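Local coordinates for protein L-Ribose isomerase (Acinetobacter, PDB 4Q0S) that isomerises the rare sugar L-ribose, probably to L-ribulose, using a cobalt-binding site in a cupin barrel, at residues R27-L32 / I75-L80; E163-P168 / A200-P205; D23-E28 / D59-G64. All blocks are in the same frame, centred on the assembly; numbering follows the deposited sequence.

Contact 1 (R27-L32 / I75-L80)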
loop_
_atom_site.group_PDB
_atom_site.type_symbol
_atom_site.label_atom_id
_atom_site.label_comp_id
_atom_site.label_asym_id
_atom_site.label_seq_id
_atom_site.Cartn_x
_atom_site.Cartn_y
_atom_site.Cartn_z
ATOM N N ARG A 27 9.671 6.224 16.031
ATOM C CA ARG A 27 9.529 4.825 15.632
ATOM C C ARG A 27 8.153 4.546 15.025
ATOM O O ARG A 27 8.046 3.784 14.069
ATOM C CB ARG A 27 9.820 3.888 16.812
ATOM C CG ARG A 27 11.282 3.966 17.278
ATOM C CD ARG A 27 11.634 2.888 18.300
ATOM N NE ARG A 27 11.818 1.574 17.681
ATOM C CZ ARG A 27 12.042 0.447 18.357
ATOM N NH1 ARG A 27 12.109 0.462 19.687
ATOM N NH2 ARG A 27 12.197 -0.699 17.704
ATOM N N GLU A 28 7.104 5.169 15.559
ATOM C CA GLU A 28 5.763 4.975 15.006
ATOM C C GLU A 28 5.728 5.550 13.606
ATOM O O GLU A 28 5.079 4.997 12.720
ATOM C CB GLU A 28 4.690 5.701 15.817
ATOM C CG GLU A 28 4.138 4.951 17.011
ATOM C CD GLU A 28 3.443 3.651 16.641
ATOM O OE1 GLU A 28 2.938 3.524 15.504
ATOM O OE2 GLU A 28 3.392 2.758 17.506
ATOM N N ALA A 29 6.410 6.682 13.425
ATOM C CA ALA A 29 6.435 7.349 12.134
ATOM C C ALA A 29 7.166 6.504 11.112
ATOM O O ALA A 29 6.765 6.442 9.957
ATOM C CB ALA A 29 7.099 8.727 12.255
ATOM N N ALA A 30 8.245 5.853 11.538
ATOM C CA ALA A 30 8.999 5.003 10.629
ATOM C C ALA A 30 8.143 3.818 10.186
ATOM O O ALA A 30 8.232 3.374 9.044
ATOM C CB ALA A 30 10.283 4.515 11.303
ATOM N N ALA A 31 7.309 3.313 11.090
ATOM C CA ALA A 31 6.438 2.183 10.769
ATOM C C ALA A 31 5.398 2.654 9.761
ATOM O O ALA A 31 5.075 1.954 8.798
ATOM C CB ALA A 31 5.752 1.657 12.044
ATOM N N LEU A 32 4.870 3.852 9.986
ATOM C CA LEU A 32 3.882 4.411 9.074
ATOM C C LEU A 32 4.539 4.539 7.696
ATOM O O LEU A 32 3.945 4.200 6.668
ATOM C CB LEU A 32 3.417 5.778 9.586
ATOM C CG LEU A 32 2.374 6.539 8.763
ATOM C CD1 LEU A 32 1.087 5.732 8.666
ATOM C CD2 LEU A 32 2.093 7.880 9.429
ATOM N N ILE A 75 8.974 15.311 11.354
ATOM C CA ILE A 75 9.904 14.202 11.243
ATOM C C ILE A 75 10.347 14.100 9.797
ATOM O O ILE A 75 9.544 14.291 8.886
ATOM C CB ILE A 75 9.241 12.863 11.642
ATOM C CG1 ILE A 75 8.933 12.866 13.137
ATOM C CG2 ILE A 75 10.152 11.694 11.261
ATOM C CD1 ILE A 75 8.331 11.584 13.628
ATOM N N ILE A 76 11.627 13.815 9.590
ATOM C CA ILE A 76 12.147 13.661 8.243
ATOM C C ILE A 76 13.040 12.436 8.209
ATOM O O ILE A 76 13.956 12.311 9.021
ATOM C CB ILE A 76 12.990 14.878 7.789
ATOM C CG1 ILE A 76 12.124 16.141 7.770
ATOM C CG2 ILE A 76 13.568 14.619 6.400
ATOM C CD1 ILE A 76 12.890 17.412 7.382
ATOM N N PHE A 77 12.742 11.519 7.292
ATOM C CA PHE A 77 13.543 10.317 7.115
ATOM C C PHE A 77 14.160 10.498 5.738
ATOM O O PHE A 77 13.478 10.400 4.718
ATOM C CB PHE A 77 12.675 9.052 7.143
ATOM C CG PHE A 77 12.056 8.761 8.484
ATOM C CD1 PHE A 77 12.851 8.581 9.613
ATOM C CD2 PHE A 77 10.678 8.636 8.614
ATOM C CE1 PHE A 77 12.276 8.278 10.855
ATOM C CE2 PHE A 77 10.091 8.331 9.846
ATOM C CZ PHE A 77 10.892 8.151 10.967
ATOM N N GLU A 78 15.454 10.785 5.717
ATOM C CA GLU A 78 16.169 11.011 4.475
ATOM C C GLU A 78 16.743 9.720 3.897
ATOM O O GLU A 78 17.589 9.077 4.519
ATOM C CB GLU A 78 17.273 12.033 4.742
ATOM C CG GLU A 78 18.197 12.335 3.592
ATOM C CD GLU A 78 19.247 13.366 3.983
ATOM O OE1 GLU A 78 18.935 14.573 3.964
ATOM O OE2 GLU A 78 20.378 12.965 4.327
ATOM N N SER A 79 16.277 9.341 2.706
ATOM C CA SER A 79 16.749 8.114 2.060
ATOM C C SER A 79 17.863 8.389 1.060
ATOM O O SER A 79 18.573 7.475 0.633
ATOM C CB SER A 79 15.600 7.406 1.340
ATOM O OG SER A 79 15.136 8.161 0.229
ATOM N N LEU A 80 18.017 9.652 0.684
ATOM C CA LEU A 80 19.045 10.019 -0.269
ATOM C C LEU A 80 19.393 11.499 -0.214
ATOM O O LEU A 80 18.523 12.355 -0.082
ATOM C CB LEU A 80 18.590 9.664 -1.690
ATOM C CG LEU A 80 19.545 10.024 -2.829
ATOM C CD1 LEU A 80 20.734 9.059 -2.829
ATOM C CD2 LEU A 80 18.807 9.963 -4.152
#
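The ring of F77 meets helix 27-32 with one edge and carries, over one face, a methyl of I75 two residues earlier on the same strand. At that edge, near the ring plane, C of A29 lies 3.7 Å from CE2 of F77. The next peptide comes in obliquely, N of A30 lying 3.5 Å from CE2 of F77. The methyl of I75, CG2, is 3.6 Å above the plane, displaced toward the rim.

The methyl groups of the two alanines flank this approach: CB of A30 is 3.7 Å from CZ of F77, and CB of A29 is 3.9 Å from CE2 of F77. The same methyl of A29 also receives the tip of I75, whose CD1 stands 3.4 Å from CB of A29, tighter than a usual carbon-carbon contact. CG1 of I75, anti to the carbonyl carbon (chi1 -68°), runs on fully extended to carry CD1 to the helix, while CG2 is left to cover the phenyl ring.

Small residues on this helix face let its backbone come against the aromatic edge, yet the axes pass 9.7 Å apart, a distance spanned by the side chains of the strand. The crossing angle of -55° sets the helix obliquely over the strand, and all four touching residues are buried. V26, one turn back, extends the apolar layer onto both I75 and F77, and I107 of strand 101-108 packs on A29. A31, pointing away from the strand, and L32, on the helix flank, pack on P210 and A35 of the second subunit. I76, between the two residues that face the helix, touches ribitol, so this is a helix packed on the outer surface of a cupin barrel strand whose alternate residue lines the sugar pocket.

Contact 2 (E163-P168 / A200-P205)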
loop_
_atom_site.group_PDB
_atom_site.type_symbol
_atom_site.label_atom_id
_atom_site.label_comp_id
_atom_site.label_asym_id
_atom_site.label_seq_id
_atom_site.Cartn_x
_atom_site.Cartn_y
_atom_site.Cartn_z
ATOM N N GLU A 163 -9.790 30.631 5.730
ATOM C CA GLU A 163 -9.901 31.269 7.034
ATOM C C GLU A 163 -9.683 30.313 8.203
ATOM O O GLU A 163 -9.861 29.103 8.072
ATOM C CB GLU A 163 -11.273 31.917 7.188
ATOM C CG GLU A 163 -11.526 33.073 6.247
ATOM C CD GLU A 163 -12.847 33.743 6.535
ATOM O OE1 GLU A 163 -13.886 33.046 6.479
ATOM O OE2 GLU A 163 -12.845 34.959 6.822
ATOM N N GLY A 164 -9.293 30.878 9.344
ATOM C CA GLY A 164 -9.099 30.093 10.549
ATOM C C GLY A 164 -7.856 29.238 10.670
ATOM O O GLY A 164 -7.903 28.170 11.277
ATOM N N VAL A 165 -6.742 29.689 10.106
ATOM C CA VAL A 165 -5.512 28.918 10.203
ATOM C C VAL A 165 -4.792 29.307 11.493
ATOM O O VAL A 165 -4.295 30.425 11.621
ATOM C CB VAL A 165 -4.586 29.182 8.994
ATOM C CG1 VAL A 165 -3.249 28.475 9.187
ATOM C CG2 VAL A 165 -5.255 28.697 7.712
ATOM N N ALA A 166 -4.753 28.383 12.450
ATOM C CA ALA A 166 -4.091 28.630 13.727
ATOM C C ALA A 166 -2.582 28.506 13.570
ATOM O O ALA A 166 -2.073 27.454 13.183
ATOM C CB ALA A 166 -4.589 27.642 14.783
ATOM N N LEU A 167 -1.872 29.586 13.871
ATOM C CA LEU A 167 -0.422 29.613 13.766
ATOM C C LEU A 167 0.204 29.474 15.153
ATOM O O LEU A 167 -0.432 29.769 16.165
ATOM C CB LEU A 167 0.022 30.926 13.116
ATOM C CG LEU A 167 -0.439 31.168 11.676
ATOM C CD1 LEU A 167 0.006 32.552 11.212
ATOM C CD2 LEU A 167 0.147 30.093 10.768
ATOM N N PRO A 168 1.462 29.015 15.218
ATOM C CA PRO A 168 2.123 28.857 16.519
ATOM C C PRO A 168 2.220 30.188 17.270
ATOM O O PRO A 168 2.479 31.237 16.669
ATOM C CB PRO A 168 3.502 28.306 16.145
ATOM C CG PRO A 168 3.255 27.606 14.827
ATOM C CD PRO A 168 2.332 28.560 14.120
ATOM N N ALA A 200 6.224 27.208 3.774
ATOM C CA ALA A 200 5.905 26.542 5.021
ATOM C C ALA A 200 4.708 25.654 4.704
ATOM O O ALA A 200 4.042 25.837 3.685
ATOM C CB ALA A 200 5.528 27.569 6.093
ATOM N N PHE A 201 4.445 24.678 5.560
ATOM C CA PHE A 201 3.310 23.807 5.337
ATOM C C PHE A 201 2.891 23.121 6.621
ATOM O O PHE A 201 3.686 22.977 7.547
ATOM C CB PHE A 201 3.626 22.784 4.238
ATOM C CG PHE A 201 4.833 21.925 4.510
ATOM C CD1 PHE A 201 4.739 20.799 5.325
ATOM C CD2 PHE A 201 6.060 22.220 3.914
ATOM C CE1 PHE A 201 5.854 19.974 5.539
ATOM C CE2 PHE A 201 7.179 21.404 4.122
ATOM C CZ PHE A 201 7.073 20.277 4.935
ATOM N N ARG A 202 1.629 22.719 6.679
ATOM C CA ARG A 202 1.108 22.051 7.856
ATOM C C ARG A 202 0.125 20.966 7.456
ATOM O O ARG A 202 -0.321 20.893 6.309
ATOM C CB ARG A 202 0.350 23.035 8.756
ATOM C CG ARG A 202 -1.032 23.394 8.207
ATOM C CD ARG A 202 -1.932 24.079 9.243
ATOM N NE ARG A 202 -3.299 24.225 8.742
ATOM C CZ ARG A 202 -4.316 24.706 9.452
ATOM N NH1 ARG A 202 -4.129 25.097 10.708
ATOM N NH2 ARG A 202 -5.526 24.783 8.910
ATOM N N CYS A 203 -0.203 20.139 8.438
ATOM C CA CYS A 203 -1.184 19.091 8.295
ATOM C C CYS A 203 -2.426 19.722 8.922
ATOM O O CYS A 203 -2.341 20.308 10.001
ATOM C CB CYS A 203 -0.769 17.865 9.109
ATOM S SG CYS A 203 -2.035 16.587 9.227
ATOM N N PRO A 204 -3.581 19.657 8.245
ATOM C CA PRO A 204 -4.790 20.248 8.831
ATOM C C PRO A 204 -4.988 19.678 10.239
ATOM O O PRO A 204 -4.750 18.492 10.472
ATOM C CB PRO A 204 -5.890 19.810 7.869
ATOM C CG PRO A 204 -5.182 19.753 6.562
ATOM C CD PRO A 204 -3.863 19.091 6.914
ATOM N N PRO A 205 -5.420 20.516 11.195
ATOM C CA PRO A 205 -5.644 20.103 12.590
ATOM C C PRO A 205 -6.723 19.037 12.790
ATOM O O PRO A 205 -6.714 18.311 13.782
ATOM C CB PRO A 205 -6.022 21.413 13.286
ATOM C CG PRO A 205 -5.387 22.465 12.433
ATOM C CD PRO A 205 -5.654 21.960 11.038
HETATM O O HOH W 1 -8.270 26.860 8.787
HETATM O O HOH W 2 -6.383 26.048 12.460
HETATM O O HOH W 3 -8.382 24.839 10.336
HETATM O O HOH W 4 -2.297 24.641 13.039
#
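R202 begins with CG between its backbone N and carbonyl carbon (chi1 76°) and then runs extended from CG to NE, which delivers a flat guanidinium to the loop 163-168. V165 turns CG1 anti to its own backbone N (chi1 174°), and that methyl lies over one face of the guanidinium, 3.8 Å above the plane and offset toward the rim. The second methyl, CG2 of V165, lies 4.1 Å from NH2 of R202. On the opposite face CD of P205 sits 3.3 Å above the plane, over its centre. The group is therefore held between a valine and a proline, one from each segment.

Four waters link NH1 and NH2 to the loop. Water 2 lies in the guanidinium plane, accepts from NH1 of R202 at 3.0 Å, accepts also from N of A166 and donates to O of G164. Water 4 accepts from the same NH1 and donates to O of A166, at 2.8 Å. At the other nitrogen, water 3 accepts from NH2 of R202 at 3.2 Å, with a weak link to O of G164; water 1 donates to O of E163 and has a weak bond from NH2.

The strongest polar partner lies outside both segments: NE of R202 makes a salt bridge to OE2 of E134 on strand 132-137. V165 and R202 both pack on F136 of that strand. F201, the preceding residue, touches ribitol, whereas the R202 side chain turns to the loop, about 12 Å from the ligand. With apolar groups over its faces and polar partners on its nitrogens, the cation joins an irregular loop to an inner strand of the five-stranded sheet through bridging waters, while E134 probably balances its charge.

Contact 3 (D23-E28 / D59-G64)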
loop_
_atom_site.group_PDB
_atom_site.type_symbol
_atom_site.label_atom_id
_atom_site.label_comp_id
_atom_site.label_asym_id
_atom_site.label_seq_id
_atom_site.Cartn_x
_atom_site.Cartn_y
_atom_site.Cartn_z
ATOM N N ASP A 23 11.189 8.436 20.907
ATOM C CA ASP A 23 11.087 7.130 20.273
ATOM C C ASP A 23 9.684 6.774 19.799
ATOM O O ASP A 23 9.509 6.337 18.661
ATOM C CB ASP A 23 11.602 6.045 21.214
ATOM C CG ASP A 23 13.109 6.006 21.273
ATOM O OD1 ASP A 23 13.745 6.970 20.798
ATOM O OD2 ASP A 23 13.663 5.019 21.798
ATOM N N GLU A 24 8.683 6.952 20.651
ATOM C CA GLU A 24 7.325 6.609 20.243
ATOM C C GLU A 24 6.931 7.438 19.020
ATOM O O GLU A 24 6.282 6.938 18.101
ATOM C CB GLU A 24 6.339 6.835 21.396
ATOM C CG GLU A 24 6.709 6.075 22.666
ATOM C CD GLU A 24 5.610 6.081 23.710
ATOM O OE1 GLU A 24 4.844 7.069 23.770
ATOM O OE2 GLU A 24 5.520 5.099 24.483
ATOM N N TRP A 25 7.360 8.696 19.003
ATOM C CA TRP A 25 7.064 9.606 17.901
ATOM C C TRP A 25 7.758 9.157 16.617
ATOM O O TRP A 25 7.115 8.924 15.593
ATOM C CB TRP A 25 7.520 11.023 18.284
ATOM C CG TRP A 25 7.283 12.101 17.262
ATOM C CD1 TRP A 25 6.177 12.261 16.472
ATOM C CD2 TRP A 25 8.118 13.246 17.014
ATOM N NE1 TRP A 25 6.270 13.437 15.757
ATOM C CE2 TRP A 25 7.450 14.058 16.072
ATOM C CE3 TRP A 25 9.366 13.664 17.503
ATOM C CZ2 TRP A 25 7.985 15.269 15.607
ATOM C CZ3 TRP A 25 9.897 14.868 17.041
ATOM C CH2 TRP A 25 9.205 15.655 16.102
ATOM N N VAL A 26 9.076 9.019 16.685
ATOM C CA VAL A 26 9.862 8.620 15.532
ATOM C C VAL A 26 9.703 7.162 15.092
ATOM O O VAL A 26 9.608 6.887 13.899
ATOM C CB VAL A 26 11.356 8.927 15.774
ATOM C CG1 VAL A 26 12.210 8.346 14.655
ATOM C CG2 VAL A 26 11.549 10.436 15.844
ATOM N N ARG A 27 9.671 6.224 16.031
ATOM C CA ARG A 27 9.529 4.825 15.632
ATOM C C ARG A 27 8.153 4.546 15.025
ATOM O O ARG A 27 8.046 3.784 14.069
ATOM C CB ARG A 27 9.820 3.888 16.812
ATOM C CG ARG A 27 11.282 3.966 17.278
ATOM C CD ARG A 27 11.634 2.888 18.300
ATOM N NE ARG A 27 11.818 1.574 17.681
ATOM C CZ ARG A 27 12.042 0.447 18.357
ATOM N NH1 ARG A 27 12.109 0.462 19.687
ATOM N NH2 ARG A 27 12.197 -0.699 17.704
ATOM N N GLU A 28 7.104 5.169 15.559
ATOM C CA GLU A 28 5.763 4.975 15.006
ATOM C C GLU A 28 5.728 5.550 13.606
ATOM O O GLU A 28 5.079 4.997 12.720
ATOM C CB GLU A 28 4.690 5.701 15.817
ATOM C CG GLU A 28 4.138 4.951 17.011
ATOM C CD GLU A 28 3.443 3.651 16.641
ATOM O OE1 GLU A 28 2.938 3.524 15.504
ATOM O OE2 GLU A 28 3.392 2.758 17.506
ATOM N N ASP A 59 7.022 22.658 23.677
ATOM C CA ASP A 59 5.735 22.612 24.359
ATOM C C ASP A 59 4.735 21.803 23.543
ATOM O O ASP A 59 3.610 21.569 23.979
ATOM C CB ASP A 59 5.176 24.018 24.597
ATOM C CG ASP A 59 5.717 24.659 25.866
ATOM O OD1 ASP A 59 5.956 23.930 26.852
ATOM O OD2 ASP A 59 5.885 25.895 25.884
ATOM N N ALA A 60 5.136 21.393 22.346
ATOM C CA ALA A 60 4.253 20.591 21.519
ATOM C C ALA A 60 4.026 19.277 22.258
ATOM O O ALA A 60 2.986 18.639 22.108
ATOM C CB ALA A 60 4.893 20.325 20.165
ATOM N N PHE A 61 5.005 18.892 23.071
ATOM C CA PHE A 61 4.927 17.650 23.818
ATOM C C PHE A 61 4.283 17.734 25.197
ATOM O O PHE A 61 4.389 16.801 25.996
ATOM C CB PHE A 61 6.318 17.017 23.882
ATOM C CG PHE A 61 6.780 16.480 22.552
ATOM C CD1 PHE A 61 6.365 15.225 22.116
ATOM C CD2 PHE A 61 7.544 17.268 21.695
ATOM C CE1 PHE A 61 6.700 14.762 20.838
ATOM C CE2 PHE A 61 7.885 16.819 20.414
ATOM C CZ PHE A 61 7.461 15.564 19.985
ATOM N N LYS A 62 3.608 18.846 25.476
ATOM C CA LYS A 62 2.899 18.984 26.742
ATOM C C LYS A 62 1.615 18.175 26.576
ATOM O O LYS A 62 1.234 17.398 27.452
ATOM C CB LYS A 62 2.556 20.447 27.041
ATOM C CG LYS A 62 3.596 21.173 27.879
ATOM C CD LYS A 62 3.075 22.524 28.368
ATOM C CE LYS A 62 4.069 23.185 29.321
ATOM N NZ LYS A 62 3.611 24.525 29.807
ATOM N N ASN A 63 0.949 18.357 25.437
ATOM C CA ASN A 63 -0.273 17.617 25.158
ATOM C C ASN A 63 -0.053 16.543 24.093
ATOM O O ASN A 63 -0.912 15.688 23.872
ATOM C CB ASN A 63 -1.392 18.575 24.753
ATOM C CG ASN A 63 -1.826 19.465 25.904
ATOM O OD1 ASN A 63 -1.998 18.994 27.028
ATOM N ND2 ASN A 63 -2.009 20.755 25.630
ATOM N N GLY A 64 1.104 16.588 23.437
ATOM C CA GLY A 64 1.423 15.581 22.440
ATOM C C GLY A 64 1.086 15.855 20.983
ATOM O O GLY A 64 0.334 16.772 20.648
#
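W25 and F61 form a T-shaped (edge-to-face) pair, and the two side-chain conformations bring the rings together. The indole leaves its helix with CG anti to the backbone N (chi1 -180°), turning one broad face toward segment 59-64. F61 differs, with CG anti to the carbonyl carbon (chi1 -70°), and its ring leaves the short helix with CZ leading.

That single atom does the touching: CZ of F61 stands 3.6 Å above the indole plane, offset toward the rim, and 3.7 Å from CE3 of W25, with CD2 of W25 only slightly farther at 3.8 Å. The planes meet at 72°, and the centroids of the phenyl ring and the six-membered indole ring are 5.2 Å apart, consistent with an edge-to-face pair.

The pair ties helix 19-35, packed outside the cupin barrel, to the weakly bonded helix 60-63 that precedes strand 73-82. Around it the indole also meets the ring of H109 and packs on I75, and F61 packs on I17. The second subunit closes on the same region, where R20 of that subunit hydrogen-bonds the backbone O of F61 and its H109 and W66 both bond OE2 of E28.

Contacts 1 and 3 share helix 19-35, and W25 and V26 of contact 3 pack directly on I75 and F77 of contact 1. Both are buried, apolar and aromatic, and both border the second subunit, but contact 1 fixes the helix to a barrel strand whereas contact 3 joins it to the short helix 60-63 ahead of that strand. Contact 2 stands apart, its centre about 22 Å from that of contact 1 and about 19 Å from that of contact 3. It is only partly buried, touches no other subunit, and adds to apolar packing on its faces a guanidinium linked to the loop through waters. Contacts 1 and 2 each include a ribitol-touching residue, I76 and F201.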